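Local coordinates for protein FG41 Malonate Semialdehyde Decarboxylase (Coryneform bacterium, PDB 4LHP) that belongs to the tautomerase superfamily of enzymes, whose members are built on beta-alpha-beta units, at residues A121-T125 with G126-I130. Residues are numbered along the deposited sequence; the frame is centred on the assembly and turned at random.
With PO4 (phosphate ion), chain M.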
loop_
_atom_site.group_PDB
_atom_site.type_symbol
_atom_site.label_atom_id
_atom_site.label_comp_id
_atom_site.label_asym_id
_atom_site.label_seq_id
_atom_site.Cartn_x
_atom_site.Cartn_y
_atom_site.Cartn_z
ATOM N N ALA A 121 13.743 13.161 9.601
ATOM C CA ALA A 121 12.438 13.610 9.134
ATOM C C ALA A 121 12.599 15.035 8.626
ATOM O O ALA A 121 12.498 15.993 9.392
ATOM C CB ALA A 121 11.423 13.550 10.258
ATOM N N GLN A 122 12.856 15.166 7.330
ATOM C CA GLN A 122 13.292 16.437 6.762
ATOM C C GLN A 122 12.248 17.553 6.872
ATOM O O GLN A 122 12.607 18.723 7.011
ATOM C CB GLN A 122 13.737 16.251 5.307
ATOM C CG GLN A 122 15.089 15.554 5.165
ATOM C CD GLN A 122 14.992 14.044 5.275
ATOM O OE1 GLN A 122 13.904 13.491 5.422
ATOM N NE2 GLN A 122 16.134 13.367 5.203
ATOM N N TYR A 123 10.966 17.201 6.815
ATOM C CA TYR A 123 9.902 18.190 6.975
ATOM C C TYR A 123 9.873 18.723 8.406
ATOM O O TYR A 123 9.508 19.875 8.639
ATOM C CB TYR A 123 8.531 17.593 6.644
ATOM C CG TYR A 123 8.241 17.372 5.172
ATOM C CD1 TYR A 123 8.538 18.344 4.220
ATOM C CD2 TYR A 123 7.650 16.191 4.738
ATOM C CE1 TYR A 123 8.257 18.135 2.874
ATOM C CE2 TYR A 123 7.370 15.974 3.404
ATOM C CZ TYR A 123 7.675 16.945 2.475
ATOM O OH TYR A 123 7.388 16.721 1.147
ATOM N N VAL A 124 10.247 17.877 9.362
ATOM C CA VAL A 124 10.213 18.252 10.773
ATOM C C VAL A 124 11.415 19.116 11.140
ATOM O O VAL A 124 11.270 20.142 11.805
ATOM C CB VAL A 124 10.189 17.008 11.690
ATOM C CG1 VAL A 124 10.253 17.419 13.152
ATOM C CG2 VAL A 124 8.945 16.171 11.427
ATOM N N THR A 125 12.598 18.695 10.706
ATOM C CA THR A 125 13.832 19.417 11.007
ATOM C C THR A 125 13.891 20.783 10.328
ATOM O O THR A 125 14.555 21.695 10.819
ATOM C CB THR A 125 15.077 18.624 10.563
ATOM O OG1 THR A 125 15.004 18.357 9.158
ATOM C CG2 THR A 125 15.186 17.314 11.326
ATOM N N GLY A 126 13.205 20.916 9.196
ATOM C CA GLY A 126 13.275 22.129 8.402
ATOM C C GLY A 126 14.250 21.993 7.246
ATOM O O GLY A 126 14.469 22.942 6.491
ATOM N N GLU A 127 14.841 20.809 7.108
ATOM C CA GLU A 127 15.749 20.533 6.004
ATOM C C GLU A 127 15.013 20.658 4.681
ATOM O O GLU A 127 15.608 20.986 3.655
ATOM C CB GLU A 127 16.331 19.126 6.129
ATOM C CG GLU A 127 17.285 18.941 7.296
ATOM C CD GLU A 127 17.644 17.486 7.527
ATOM O OE1 GLU A 127 18.496 16.960 6.781
ATOM O OE2 GLU A 127 17.070 16.867 8.449
ATOM N N LEU A 128 13.713 20.385 4.717
ATOM C CA LEU A 128 12.878 20.425 3.527
ATOM C C LEU A 128 11.620 21.230 3.826
ATOM O O LEU A 128 10.993 21.050 4.868
ATOM C CB LEU A 128 12.505 19.006 3.099
ATOM C CG LEU A 128 11.874 18.855 1.714
ATOM C CD1 LEU A 128 12.893 19.179 0.631
ATOM C CD2 LEU A 128 11.315 17.452 1.527
ATOM N N ALA A 129 11.253 22.118 2.908
ATOM C CA ALA A 129 10.100 22.989 3.105
ATOM C C ALA A 129 8.799 22.200 3.019
ATOM O O ALA A 129 8.693 21.257 2.239
ATOM C CB ALA A 129 10.104 24.097 2.068
ATOM N N ILE A 130 7.809 22.586 3.820
ATOM C CA ILE A 130 6.479 21.987 3.725
ATOM C C ILE A 130 5.607 22.745 2.712
ATOM O O ILE A 130 5.636 23.971 2.653
ATOM C CB ILE A 130 5.734 21.996 5.079
ATOM C CG1 ILE A 130 6.417 21.089 6.103
ATOM C CG2 ILE A 130 4.303 21.534 4.884
ATOM C CD1 ILE A 130 5.856 21.245 7.495
HETATM P P PO4 M . 3.952 15.429 -0.840
HETATM O O1 PO4 M . 5.428 15.612 -1.114
HETATM O O2 PO4 M . 3.221 15.199 -2.142
HETATM O O3 PO4 M . 3.751 14.235 0.066
HETATM O O4 PO4 M . 3.409 16.675 -0.180
HETATM O O HOH W 1 18.475 14.948 5.238
HETATM O O HOH W 2 10.191 21.950 7.408
#
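Q122 O takes two backbone N-H groups as the chain leaves the short helix 122-125. G126 N reaches it at 3.2 Å and L128 N at 3.0 Å, from opposite faces of the carbonyl plane. G126 is the first residue to leave helical backbone angles, and its positive phi (98°) breaks the helix and turns the chain.

T125 and E127 meet through their polar ends. The hydroxyl OG1 of T125, set between its backbone N and carbonyl carbon (chi1 58°), accepts from E127 N and donates to E127 OE2 at 2.6 Å, using the anti lone pair of that oxygen. E127 OE2 is also hydrogen-bonded to S120 OG, while a water joins E127 OE1 to Q122 NE2. The Q122 amide itself is fixed to the backbone of F116 and G117.

Apolar contacts gather round Y123. L128 runs alongside it, L128 CD2 lying 3.4 Å from Y123 CE1. I130 CG1 lies 3.9 Å from Y123 CD1. F116 packs edge-to-face on the same ring, and L57 of a second subunit covers L128. Separately, the carbonyl oxygen A129 O sits near the ring plane at its edge, 3.2 Å from Y123 CE1.

One carbonyl shared by two donors, and a hydroxyl that both accepts and donates, are consistent with a firmly set turn that lets the tail run back along Y123.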